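Local coordinates for malonyl coenzyme A-acyl carrier protein transacylase (Helicobacter pylori, PDB 2H1Y), which probably catalyses transfer of the malonyl group from malonyl-CoA to holo acyl carrier protein, with release of CoA, as a malonyltransferase of the fabD family, at residues S114-F119 and K227-K232; I237-T242 and V253-L258; M145-V150 and P190-M195; D141-V146 and V200-M205; D278-L283 and R295-P300. One frame throughout, in Å; residues are numbered along the deposited sequence.

Contact 1 of 5, residues S114-F119 and K227-K232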
# COMPACT_ATOMS: atom_id res chain seq x y z
N SER A 114 -11.53 2.79 7.22
CA SER A 114 -12.32 2.11 8.24
C SER A 114 -13.00 3.11 9.18
O SER A 114 -14.09 2.84 9.70
CB SER A 114 -11.46 1.14 9.02
OG SER A 114 -12.26 0.09 9.50
N GLY A 115 -12.36 4.27 9.38
CA GLY A 115 -12.95 5.38 10.13
C GLY A 115 -12.07 5.87 11.27
O GLY A 115 -12.47 6.73 12.07
N ALA A 116 -10.86 5.32 11.34
CA ALA A 116 -9.95 5.60 12.43
C ALA A 116 -9.01 6.74 12.12
O ALA A 116 -8.09 7.03 12.89
CB ALA A 116 -9.16 4.35 12.77
N LEU A 117 -9.23 7.41 10.99
CA LEU A 117 -8.29 8.42 10.54
C LEU A 117 -8.96 9.36 9.54
O LEU A 117 -9.31 8.94 8.44
CB LEU A 117 -7.09 7.72 9.92
CG LEU A 117 -5.67 8.12 10.24
CD1 LEU A 117 -5.50 8.54 11.69
CD2 LEU A 117 -4.76 6.94 9.90
N ASP A 118 -9.15 10.62 9.96
CA ASP A 118 -9.76 11.65 9.11
C ASP A 118 -8.89 11.94 7.90
O ASP A 118 -7.65 11.75 7.93
CB ASP A 118 -9.98 12.96 9.87
CG ASP A 118 -10.88 12.80 11.08
OD1 ASP A 118 -11.79 11.93 11.03
OD2 ASP A 118 -10.67 13.52 12.08
N PHE A 119 -9.54 12.45 6.86
CA PHE A 119 -8.85 12.83 5.64
C PHE A 119 -7.53 13.58 5.86
O PHE A 119 -6.46 13.06 5.53
CB PHE A 119 -9.78 13.58 4.68
CG PHE A 119 -9.16 13.84 3.35
CD1 PHE A 119 -8.57 12.80 2.63
CD2 PHE A 119 -9.16 15.12 2.81
CE1 PHE A 119 -7.98 13.03 1.41
CE2 PHE A 119 -8.58 15.37 1.59
CZ PHE A 119 -8.00 14.32 0.87
N LYS A 227 -1.49 9.96 18.57
CA LYS A 227 -2.05 11.29 18.50
C LYS A 227 -3.10 11.42 17.38
O LYS A 227 -3.97 12.27 17.47
CB LYS A 227 -0.89 12.28 18.31
CG LYS A 227 -1.21 13.75 18.32
CD LYS A 227 -0.07 14.49 17.62
CE LYS A 227 -0.38 15.96 17.40
NZ LYS A 227 0.11 16.40 16.06
N SER A 228 -3.03 10.57 16.36
CA SER A 228 -3.87 10.75 15.16
C SER A 228 -5.07 9.81 15.01
O SER A 228 -6.07 10.19 14.39
CB SER A 228 -3.01 10.68 13.90
OG SER A 228 -2.22 11.85 13.75
N LEU A 229 -4.95 8.60 15.54
CA LEU A 229 -6.01 7.60 15.42
C LEU A 229 -7.19 7.84 16.36
O LEU A 229 -7.02 8.07 17.56
CB LEU A 229 -5.47 6.19 15.64
CG LEU A 229 -4.35 5.68 14.73
CD1 LEU A 229 -3.72 4.46 15.35
CD2 LEU A 229 -4.88 5.38 13.34
N LYS A 230 -8.39 7.76 15.79
CA LYS A 230 -9.59 7.66 16.56
C LYS A 230 -9.83 6.17 16.77
O LYS A 230 -9.13 5.34 16.19
CB LYS A 230 -10.76 8.26 15.80
CG LYS A 230 -11.51 9.31 16.58
CD LYS A 230 -11.22 10.74 16.07
CE LYS A 230 -12.25 11.21 15.02
NZ LYS A 230 -12.24 10.39 13.75
N ASP A 231 -10.80 5.83 17.61
CA ASP A 231 -11.15 4.43 17.80
C ASP A 231 -12.48 4.14 17.13
O ASP A 231 -13.52 4.04 17.78
CB ASP A 231 -11.21 4.11 19.28
CG ASP A 231 -11.18 2.63 19.55
OD1 ASP A 231 -11.07 1.82 18.59
OD2 ASP A 231 -11.26 2.26 20.74
N LYS A 232 -12.44 4.05 15.82
CA LYS A 232 -13.65 3.85 15.05
C LYS A 232 -13.26 3.07 13.81
O LYS A 232 -12.41 3.50 13.04
CB LYS A 232 -14.30 5.19 14.70
CG LYS A 232 -15.63 5.05 13.99
CD LYS A 232 -16.56 6.24 14.22
CE LYS A 232 -17.53 5.96 15.39
NZ LYS A 232 -18.15 4.59 15.29
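D118 meets K230 with CG folded back beside its own backbone N (chi1 -59°). The lysine chain bends at chi2, chi3 and chi4 to bring its amine round to the carboxylate. The contact joins the ends of two helices of the acyl transferase fold. Helix 105-116 begins within the GHSLG sequence motif of the family, and helix 218-228 gives way at L229 to an irregular run toward strand 236-238.

The salt bridge runs from K230 NZ to D118 OD1 at 3.2 Å. The amine sits on the syn side of the carboxylate but 34° out of its plane, and the two side chains cross at about a right angle. K121 is a second, weak ion partner of D118 OD2.

Close by, the backbones are tied directly. K230 N gives a hydrogen bond to A116 O at 3.0 Å. The same oxygen takes a C-H contact from L229 CA at 3.3 Å, so two neighbouring groups grip one carbonyl. Inside this seam L117 CD1 meets L229 CD2 at 3.6 Å. L229 also packs on A252 and V253 of helix 249-259, which places the leucine pair on the buried side. K230 and K232 lie at the surface. At the far end K232 O lies 3.4 Å from A116 CB.

Contact 2 of 5, residues I237-T242 and V253-L258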
# COMPACT_ATOMS: atom_id res chain seq x y z
N ILE A 237 -9.20 -4.82 9.42
CA ILE A 237 -8.13 -4.80 8.44
C ILE A 237 -7.14 -5.92 8.75
O ILE A 237 -6.99 -6.32 9.90
CB ILE A 237 -7.46 -3.39 8.28
CG1 ILE A 237 -6.07 -3.36 8.87
CG2 ILE A 237 -8.30 -2.25 8.88
CD1 ILE A 237 -5.01 -3.61 7.88
N ILE A 238 -6.48 -6.42 7.70
CA ILE A 238 -5.52 -7.51 7.83
C ILE A 238 -4.09 -6.96 7.87
O ILE A 238 -3.67 -6.21 6.98
CB ILE A 238 -5.67 -8.53 6.68
CG1 ILE A 238 -7.14 -8.78 6.35
CG2 ILE A 238 -4.97 -9.83 7.02
CD1 ILE A 238 -7.96 -9.48 7.44
N SER A 239 -3.34 -7.32 8.91
CA SER A 239 -2.00 -6.79 9.10
C SER A 239 -0.99 -7.43 8.14
O SER A 239 -0.84 -8.65 8.10
CB SER A 239 -1.58 -7.02 10.56
OG SER A 239 -0.16 -6.98 10.72
N ASN A 240 -0.28 -6.60 7.37
CA ASN A 240 0.87 -7.10 6.61
C ASN A 240 1.90 -7.74 7.53
O ASN A 240 2.64 -8.63 7.11
CB ASN A 240 1.56 -6.00 5.81
CG ASN A 240 0.71 -5.44 4.66
OD1 ASN A 240 -0.30 -6.02 4.25
ND2 ASN A 240 1.13 -4.31 4.13
N ALA A 241 1.95 -7.29 8.78
CA ALA A 241 2.98 -7.76 9.71
C ALA A 241 2.72 -9.17 10.30
O ALA A 241 3.64 -10.01 10.31
CB ALA A 241 3.22 -6.73 10.80
N THR A 242 1.48 -9.44 10.72
CA THR A 242 1.12 -10.71 11.38
C THR A 242 0.06 -11.55 10.64
O THR A 242 -0.27 -12.65 11.05
CB THR A 242 0.60 -10.49 12.86
OG1 THR A 242 -0.70 -9.86 12.84
CG2 THR A 242 1.56 -9.67 13.69
N VAL A 253 -2.16 1.03 16.32
CA VAL A 253 -0.92 1.70 16.78
C VAL A 253 0.21 0.70 16.75
O VAL A 253 1.25 0.95 16.15
CB VAL A 253 -1.00 2.30 18.24
CG1 VAL A 253 0.38 2.82 18.71
CG2 VAL A 253 -2.04 3.43 18.33
N GLU A 254 -0.03 -0.46 17.38
CA GLU A 254 0.95 -1.52 17.45
C GLU A 254 1.29 -2.09 16.06
O GLU A 254 2.46 -2.27 15.72
CB GLU A 254 0.42 -2.62 18.37
CG GLU A 254 1.35 -3.83 18.47
CD GLU A 254 0.73 -5.02 19.19
OE1 GLU A 254 -0.21 -4.85 20.00
OE2 GLU A 254 1.20 -6.15 18.94
N LEU A 255 0.26 -2.39 15.27
CA LEU A 255 0.48 -3.10 14.01
C LEU A 255 1.01 -2.24 12.83
O LEU A 255 1.86 -2.72 12.06
CB LEU A 255 -0.74 -3.94 13.64
CG LEU A 255 -0.86 -5.12 14.63
CD1 LEU A 255 -2.21 -5.76 14.60
CD2 LEU A 255 0.25 -6.18 14.42
N LEU A 256 0.56 -0.99 12.73
CA LEU A 256 1.13 -0.05 11.75
C LEU A 256 2.55 0.35 12.12
O LEU A 256 3.28 0.83 11.25
CB LEU A 256 0.25 1.19 11.58
CG LEU A 256 -1.10 1.04 10.85
CD1 LEU A 256 -1.87 2.35 10.80
CD2 LEU A 256 -0.94 0.47 9.42
N SER A 257 2.95 0.15 13.39
CA SER A 257 4.33 0.43 13.83
C SER A 257 5.22 -0.69 13.35
O SER A 257 6.20 -0.48 12.66
CB SER A 257 4.47 0.40 15.36
OG SER A 257 3.83 1.48 16.02
N LEU A 258 4.83 -1.89 13.75
CA LEU A 258 5.59 -3.09 13.55
C LEU A 258 5.77 -3.41 12.06
O LEU A 258 6.82 -3.94 11.64
CB LEU A 258 4.87 -4.22 14.29
CG LEU A 258 5.66 -5.43 14.79
CD1 LEU A 258 5.25 -6.71 14.03
CD2 LEU A 258 7.19 -5.20 14.81
O HOH W 1 0.74 -4.58 10.19
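L255 CD2 fills the angle between S239 and T242 and makes the tight part of this contact. It lies 3.8 Å from S239 OG and 3.8 Å from T242 CG2. The T242 and L255 side chains cross at about a right angle, methyl against methyl. T242 OG1 stands slightly further back, 4.1 Å from L255 CD2, and its hydrogen bond goes to E244 OE1. Y246 of strand 245-246 also packs on both L255 and S239, which closes this end of the contact.

Strand 236-238 ends just before S239. The chain then turns back into the antiparallel strand 245-246, a beta hairpin at the margin of the mixed sheet, and continues into helix 249-259. The contact therefore lays this helix against the turn of the hairpin that precedes it. The first part of the turn, S239 to T242, is an ST motif: T242 N donates to S239 OG at 3.0 Å, with a weaker bond from A241 N. With chi1 at 159°, the S239 hydroxyl is swung away from its own backbone N and is within reach of the A241 and T242 amides.

The other side is looser. No direct hydrogen bond joins the two segments. Instead, S239 OG donates to a water at 2.6 Å, and that water donates to L255 O at 2.9 Å. The serine oxygen is thus an acceptor within the turn and a donor toward the helix. Beyond the water, A241 CB and L258 CD1 touch at 3.8 Å, both on partly exposed residues.

Contact 3 of 5, residues M145-V150 and P190-M195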
# COMPACT_ATOMS: atom_id res chain seq x y z
N MET A 145 14.95 -4.31 -4.01
CA MET A 145 15.25 -5.06 -5.22
C MET A 145 14.26 -6.19 -5.46
O MET A 145 14.21 -7.16 -4.69
CB MET A 145 16.69 -5.59 -5.13
CG MET A 145 17.12 -6.52 -6.25
SD MET A 145 18.84 -7.08 -6.11
CE MET A 145 18.71 -8.32 -4.82
N VAL A 146 13.51 -6.10 -6.55
CA VAL A 146 12.56 -7.17 -6.91
C VAL A 146 13.31 -8.39 -7.45
O VAL A 146 14.08 -8.28 -8.39
CB VAL A 146 11.48 -6.70 -7.93
CG1 VAL A 146 10.42 -7.74 -8.11
CG2 VAL A 146 10.79 -5.45 -7.48
N VAL A 147 13.07 -9.55 -6.86
CA VAL A 147 13.55 -10.82 -7.40
C VAL A 147 12.36 -11.63 -7.92
O VAL A 147 11.30 -11.63 -7.32
CB VAL A 147 14.34 -11.65 -6.35
CG1 VAL A 147 15.09 -12.79 -7.03
CG2 VAL A 147 15.33 -10.79 -5.58
N LEU A 148 12.54 -12.35 -9.02
CA LEU A 148 11.46 -13.13 -9.61
C LEU A 148 11.86 -14.57 -9.83
O LEU A 148 12.84 -14.86 -10.49
CB LEU A 148 11.05 -12.52 -10.95
CG LEU A 148 9.56 -12.32 -11.18
CD1 LEU A 148 9.22 -10.81 -11.07
CD2 LEU A 148 9.18 -12.87 -12.55
N GLY A 149 11.09 -15.48 -9.25
CA GLY A 149 11.29 -16.90 -9.51
C GLY A 149 12.12 -17.70 -8.53
O GLY A 149 12.31 -18.91 -8.72
N VAL A 150 12.65 -17.06 -7.49
CA VAL A 150 13.29 -17.80 -6.40
C VAL A 150 12.33 -17.98 -5.23
O VAL A 150 11.56 -17.06 -4.89
CB VAL A 150 14.57 -17.13 -5.90
CG1 VAL A 150 15.28 -18.03 -4.87
CG2 VAL A 150 15.49 -16.82 -7.06
N PRO A 190 24.92 -13.01 -8.89
CA PRO A 190 25.35 -14.28 -9.49
C PRO A 190 24.86 -15.49 -8.72
O PRO A 190 24.73 -16.58 -9.29
CB PRO A 190 26.89 -14.21 -9.41
CG PRO A 190 27.23 -12.84 -8.87
CD PRO A 190 26.02 -12.32 -8.19
N THR A 191 24.59 -15.30 -7.43
CA THR A 191 24.05 -16.33 -6.56
C THR A 191 22.54 -16.47 -6.80
O THR A 191 22.01 -17.58 -6.85
CB THR A 191 24.33 -15.99 -5.09
OG1 THR A 191 25.62 -15.36 -4.98
CG2 THR A 191 24.28 -17.23 -4.20
N LEU A 192 21.86 -15.34 -6.96
CA LEU A 192 20.43 -15.35 -7.27
C LEU A 192 20.21 -16.02 -8.61
O LEU A 192 19.34 -16.88 -8.75
CB LEU A 192 19.88 -13.94 -7.30
CG LEU A 192 19.66 -13.27 -5.94
CD1 LEU A 192 19.50 -11.77 -6.10
CD2 LEU A 192 18.48 -13.88 -5.25
N LYS A 193 21.03 -15.63 -9.58
CA LYS A 193 20.98 -16.19 -10.93
C LYS A 193 21.01 -17.71 -10.85
O LYS A 193 20.15 -18.39 -11.42
CB LYS A 193 22.17 -15.68 -11.75
CG LYS A 193 22.29 -16.28 -13.15
CD LYS A 193 21.96 -15.26 -14.24
CE LYS A 193 23.24 -14.62 -14.80
NZ LYS A 193 22.95 -13.66 -15.91
N GLU A 194 21.99 -18.21 -10.11
CA GLU A 194 22.22 -19.64 -9.98
C GLU A 194 21.08 -20.34 -9.25
O GLU A 194 20.89 -21.53 -9.40
CB GLU A 194 23.52 -19.85 -9.23
CG GLU A 194 24.08 -21.25 -9.31
CD GLU A 194 25.24 -21.44 -8.36
OE1 GLU A 194 25.69 -22.59 -8.22
OE2 GLU A 194 25.70 -20.46 -7.76
N MET A 195 20.34 -19.57 -8.45
CA MET A 195 19.21 -20.11 -7.70
C MET A 195 17.93 -20.11 -8.55
O MET A 195 16.91 -20.66 -8.15
CB MET A 195 18.99 -19.29 -6.42
CG MET A 195 20.09 -19.38 -5.37
SD MET A 195 19.77 -18.32 -3.90
CE MET A 195 18.50 -19.27 -3.08
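M145 and L192 reach toward each other tip to tip, with CE of the methionine 3.8 Å from CD1 of the leucine. The other leucine branch, CD2, meets V147 CG1 at 4.0 Å, the two side chains slanting across each other. L192 thus splits its methyls between two strand residues that point to the same side. Further along, V150 CG1 touches M195 CE at 3.9 Å, and these side chains stand at about a right angle. V150 CG2 lies 4.2 Å from L192 O, so V150 is also set against the helix backbone. No hydrogen bond crosses; this is apolar packing.

Both methionines owe their reach to one late bend. M145 is extended through chi1 and chi2 and turns only at chi3 (77°), which swings CE toward the helix. M195 bends at chi3 in the same sense (74°).

The fold here is the small ferredoxin-like subdomain of the acyl transferase, a beta-alpha-beta-beta-alpha-beta unit with strand order 2-3-1-4. Strand 142-148 is its first strand and helix 189-195 lies in its second helical part. The strand offers alternate residues, M145 and V147, to the helix. G149, with positive phi, then turns the chain so that V150 also faces it. L192 and M195 are one helical turn apart.

In the next shell, L155 of helix 152-160 packs on V150 and L192. A197, after the helix, touches V147, V150 and L192. L178 of strand 175-179 supports M145 and V147, while S154 and L158 touch M195.

Contact 4 of 5, residues D141-V146 and V200-M205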
# COMPACT_ATOMS: atom_id res chain seq x y z
N ASP A 141 22.87 4.48 1.54
CA ASP A 141 22.80 3.90 0.20
C ASP A 141 21.81 2.73 0.19
O ASP A 141 22.13 1.59 -0.19
CB ASP A 141 24.17 3.48 -0.34
CG ASP A 141 24.16 3.30 -1.86
OD1 ASP A 141 23.42 4.05 -2.53
OD2 ASP A 141 24.87 2.41 -2.38
N ALA A 142 20.59 3.04 0.61
CA ALA A 142 19.58 2.03 0.82
C ALA A 142 18.78 1.87 -0.45
O ALA A 142 18.55 2.84 -1.18
CB ALA A 142 18.68 2.42 1.98
N SER A 143 18.36 0.64 -0.72
CA SER A 143 17.46 0.39 -1.82
C SER A 143 16.60 -0.84 -1.61
O SER A 143 16.73 -1.55 -0.60
CB SER A 143 18.23 0.27 -3.12
OG SER A 143 17.33 0.42 -4.20
N MET A 144 15.70 -1.08 -2.56
CA MET A 144 14.91 -2.30 -2.62
C MET A 144 15.03 -2.98 -3.99
O MET A 144 15.23 -2.32 -5.03
CB MET A 144 13.47 -1.99 -2.22
CG MET A 144 13.33 -1.90 -0.70
SD MET A 144 11.77 -1.24 -0.13
CE MET A 144 10.73 -2.69 -0.08
N MET A 145 14.95 -4.31 -4.01
CA MET A 145 15.25 -5.06 -5.22
C MET A 145 14.26 -6.19 -5.46
O MET A 145 14.21 -7.16 -4.69
CB MET A 145 16.69 -5.59 -5.13
CG MET A 145 17.12 -6.52 -6.25
SD MET A 145 18.84 -7.08 -6.11
CE MET A 145 18.71 -8.32 -4.82
N VAL A 146 13.51 -6.10 -6.55
CA VAL A 146 12.56 -7.17 -6.91
C VAL A 146 13.31 -8.39 -7.45
O VAL A 146 14.08 -8.28 -8.39
CB VAL A 146 11.48 -6.70 -7.93
CG1 VAL A 146 10.42 -7.74 -8.11
CG2 VAL A 146 10.79 -5.45 -7.48
N VAL A 200 15.86 -9.57 -12.08
CA VAL A 200 16.21 -8.82 -10.88
C VAL A 200 16.22 -7.29 -11.12
O VAL A 200 17.19 -6.73 -11.63
CB VAL A 200 17.55 -9.30 -10.24
CG1 VAL A 200 17.82 -8.56 -8.97
CG2 VAL A 200 17.52 -10.77 -9.94
N VAL A 201 15.13 -6.64 -10.72
CA VAL A 201 14.93 -5.20 -10.91
C VAL A 201 15.12 -4.45 -9.60
O VAL A 201 14.53 -4.81 -8.58
CB VAL A 201 13.49 -4.89 -11.43
CG1 VAL A 201 13.24 -3.38 -11.54
CG2 VAL A 201 13.22 -5.59 -12.75
N PHE A 202 15.93 -3.39 -9.62
CA PHE A 202 16.01 -2.46 -8.51
C PHE A 202 14.87 -1.45 -8.54
O PHE A 202 14.64 -0.80 -9.55
CB PHE A 202 17.33 -1.70 -8.53
CG PHE A 202 18.47 -2.47 -7.97
CD1 PHE A 202 18.79 -2.36 -6.62
CD2 PHE A 202 19.21 -3.32 -8.78
CE1 PHE A 202 19.83 -3.07 -6.09
CE2 PHE A 202 20.26 -4.05 -8.26
CZ PHE A 202 20.58 -3.93 -6.91
N LEU A 203 14.16 -1.30 -7.42
CA LEU A 203 13.15 -0.26 -7.32
C LEU A 203 13.81 1.11 -7.26
O LEU A 203 15.00 1.22 -6.99
CB LEU A 203 12.22 -0.51 -6.12
CG LEU A 203 10.84 -1.14 -6.40
CD1 LEU A 203 10.88 -2.28 -7.41
CD2 LEU A 203 10.14 -1.58 -5.14
N GLU A 204 13.04 2.15 -7.53
CA GLU A 204 13.59 3.49 -7.69
C GLU A 204 13.32 4.30 -6.43
O GLU A 204 12.23 4.87 -6.26
CB GLU A 204 12.94 4.15 -8.91
CG GLU A 204 13.60 5.43 -9.39
CD GLU A 204 13.38 5.66 -10.87
OE1 GLU A 204 12.90 6.76 -11.25
OE2 GLU A 204 13.67 4.72 -11.65
N MET A 205 14.31 4.33 -5.54
CA MET A 205 14.20 4.95 -4.22
C MET A 205 15.46 4.65 -3.42
O MET A 205 16.06 3.57 -3.55
CB MET A 205 12.97 4.42 -3.46
CG MET A 205 12.88 2.88 -3.42
SD MET A 205 11.25 2.25 -2.97
CE MET A 205 10.34 2.44 -4.52
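F202 carries the side chain of M145 over one face of its ring. M145 CG sits 4.2 Å above the ring plane, over its centre, in a CH-pi contact. The sulfur stands off the centre: M145 SD is 4.2 Å from the F202 ring centroid and 29° from the ring normal, an oblique Met-aromatic contact. V200 CG1 meets the same sulfur at a slant, 3.4 Å from M145 SD. L185 and E189 pack on both M145 and F202, and K182 makes a cation-pi contact with the ring. The F202 side chain is turned beside its own backbone N (chi1 -81°), which sets the ring against M145.

M145 and F202 lie on one face of the antiparallel four-stranded sheet of the ferredoxin-like subdomain. Strand 142-148 is an inner strand, and strand 199-202 runs beside it as an outermost one. M145 and F202 are a non-hydrogen-bonded pair, with CA atoms 4.3 Å apart. V146 and V201 form the hydrogen-bonded pair next to it, and their side chains point to the other face, where the two CB atoms are 4.4 Å apart.

The backbone bonds hold the strands together. V146 N donates to V201 O, and V201 N returns a bond to V146 O at 3.0 Å. Past the pair of M145 and F202, L203 N reaches M144 O at 2.8 Å.

The polar edge lies beyond this bond. S143 OG comes to the rim of the F202 ring, near its plane. It also makes a weak hydrogen bond to M205 O at 3.5 Å.

Contact 5 of 5, residues D278-L283 and R295-P300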
# COMPACT_ATOMS: atom_id res chain seq x y z
N ASP A 278 -16.12 -13.24 -2.37
CA ASP A 278 -16.26 -13.65 -3.78
C ASP A 278 -15.50 -12.75 -4.75
O ASP A 278 -15.29 -13.12 -5.92
CB ASP A 278 -17.73 -13.67 -4.15
CG ASP A 278 -18.54 -14.51 -3.20
OD1 ASP A 278 -18.35 -15.74 -3.22
OD2 ASP A 278 -19.32 -13.94 -2.39
N ILE A 279 -15.07 -11.59 -4.27
CA ILE A 279 -14.53 -10.57 -5.15
C ILE A 279 -13.77 -9.50 -4.38
O ILE A 279 -14.03 -9.29 -3.19
CB ILE A 279 -15.68 -9.92 -5.99
CG1 ILE A 279 -15.12 -9.10 -7.15
CG2 ILE A 279 -16.67 -9.12 -5.09
CD1 ILE A 279 -16.10 -8.97 -8.31
N PHE A 280 -12.85 -8.83 -5.06
CA PHE A 280 -12.00 -7.83 -4.45
C PHE A 280 -12.19 -6.51 -5.18
O PHE A 280 -12.36 -6.51 -6.40
CB PHE A 280 -10.53 -8.24 -4.58
CG PHE A 280 -10.13 -9.38 -3.67
CD1 PHE A 280 -10.16 -10.69 -4.13
CD2 PHE A 280 -9.68 -9.13 -2.37
CE1 PHE A 280 -9.78 -11.76 -3.28
CE2 PHE A 280 -9.30 -10.18 -1.52
CZ PHE A 280 -9.34 -11.50 -1.98
N PHE A 281 -12.16 -5.40 -4.45
CA PHE A 281 -12.09 -4.08 -5.10
C PHE A 281 -10.74 -3.42 -4.82
O PHE A 281 -10.42 -3.12 -3.67
CB PHE A 281 -13.24 -3.13 -4.67
CG PHE A 281 -14.62 -3.66 -4.93
CD1 PHE A 281 -15.61 -3.49 -3.98
CD2 PHE A 281 -14.93 -4.32 -6.10
CE1 PHE A 281 -16.90 -3.96 -4.19
CE2 PHE A 281 -16.22 -4.80 -6.33
CZ PHE A 281 -17.21 -4.62 -5.37
N GLU A 282 -9.94 -3.19 -5.84
CA GLU A 282 -8.71 -2.44 -5.64
C GLU A 282 -9.08 -0.96 -5.68
O GLU A 282 -9.39 -0.45 -6.77
CB GLU A 282 -7.63 -2.76 -6.68
CG GLU A 282 -6.26 -2.21 -6.31
CD GLU A 282 -5.11 -2.77 -7.13
OE1 GLU A 282 -3.95 -2.43 -6.82
OE2 GLU A 282 -5.33 -3.54 -8.09
N LEU A 283 -9.06 -0.29 -4.52
CA LEU A 283 -9.40 1.14 -4.45
C LEU A 283 -8.19 2.03 -4.59
O LEU A 283 -7.28 2.00 -3.77
CB LEU A 283 -10.12 1.49 -3.15
CG LEU A 283 -11.38 0.69 -2.88
CD1 LEU A 283 -11.96 1.15 -1.57
CD2 LEU A 283 -12.36 0.84 -4.01
N ARG A 295 -1.85 -14.49 -9.52
CA ARG A 295 -1.05 -15.63 -9.06
C ARG A 295 -1.51 -16.19 -7.70
O ARG A 295 -1.00 -17.20 -7.25
CB ARG A 295 0.44 -15.26 -8.95
CG ARG A 295 1.02 -14.32 -10.03
CD ARG A 295 1.49 -15.06 -11.29
NE ARG A 295 0.48 -14.91 -12.34
CZ ARG A 295 -0.38 -15.85 -12.69
NH1 ARG A 295 -0.32 -17.05 -12.12
NH2 ARG A 295 -1.30 -15.61 -13.62
N LEU A 296 -2.48 -15.53 -7.07
CA LEU A 296 -2.84 -15.85 -5.68
C LEU A 296 -4.28 -16.30 -5.45
O LEU A 296 -4.58 -16.86 -4.40
CB LEU A 296 -2.58 -14.62 -4.82
CG LEU A 296 -1.13 -14.32 -4.53
CD1 LEU A 296 -1.02 -12.90 -3.99
CD2 LEU A 296 -0.55 -15.37 -3.56
N SER A 297 -5.16 -16.05 -6.40
CA SER A 297 -6.58 -16.30 -6.20
C SER A 297 -7.29 -16.37 -7.53
O SER A 297 -6.83 -15.80 -8.51
CB SER A 297 -7.18 -15.17 -5.37
OG SER A 297 -8.60 -15.17 -5.42
N ASN A 298 -8.44 -17.03 -7.56
CA ASN A 298 -9.24 -17.10 -8.79
C ASN A 298 -10.43 -16.16 -8.78
O ASN A 298 -11.21 -16.14 -9.73
CB ASN A 298 -9.70 -18.53 -9.03
CG ASN A 298 -8.54 -19.46 -9.13
OD1 ASN A 298 -7.65 -19.25 -9.97
ND2 ASN A 298 -8.48 -20.46 -8.24
N LYS A 299 -10.54 -15.40 -7.69
CA LYS A 299 -11.61 -14.43 -7.50
C LYS A 299 -11.26 -13.15 -8.22
O LYS A 299 -10.10 -12.78 -8.29
CB LYS A 299 -11.78 -14.15 -6.02
CG LYS A 299 -11.76 -15.40 -5.15
CD LYS A 299 -13.01 -16.21 -5.32
CE LYS A 299 -13.05 -17.39 -4.35
NZ LYS A 299 -13.34 -16.92 -2.98
N PRO A 300 -12.28 -12.47 -8.77
CA PRO A 300 -11.97 -11.25 -9.53
C PRO A 300 -11.58 -10.06 -8.64
O PRO A 300 -11.86 -10.04 -7.42
CB PRO A 300 -13.28 -10.95 -10.29
CG PRO A 300 -14.17 -12.17 -10.08
CD PRO A 300 -13.72 -12.76 -8.77
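This contact closes a beta-alpha-beta crossover: strand 279-283 leads through helix 288-294 and a loop into the parallel strand 301-304. The joining point is P300, the last loop residue. F280 N donates to P300 O at 2.8 Å, with an N-H...O angle of 148°. The same carbonyl oxygen lies at the edge of the F280 ring, in its plane, 3.8 Å from CD1. I279 CG1 extends away from its own backbone N (chi1 -166°) and brings CD1 across the proline ring at about a right angle, 4.0 Å from P300 CB. D278 O also lies 3.3 Å from P300 CD.

The loop is shaped by an ST turn. S297 OG accepts from K299 N at 3.0 Å and is also hydrogen-bonded to N274 OD1. K299 CB then rests at the F280 ring edge, 4.1 Å from CE1, while K299 NZ is held by V277 O and N274 O.

Strand 279-283 lies between strands 15-19 and 301-304. I279 packs on Y15 and I302, and touches F316 of helix 307-320. F280 touches L18 and T301.

How the contacts relate
The five contacts fall into two parts of the fold. Contacts 3 and 4 share M145, V146 and strand 142-148, and their centres are 13 Å apart. Both lie in the ferredoxin-like subdomain, where one strand takes a helix on its face and an edge strand at its side. Contacts 2 and 5 reach the mixed sheet, 21 Å apart between centres, with contact 5 later in the chain. Contact 1 touches contact 2 through L229 CD1 and V253 CG2 (3.6 Å). Contacts 3 and 4 are nested inside the loop closed by contact 1, yet they lie about 40 and 32 Å from it between centres. The subdomain is therefore an insertion in the larger domain.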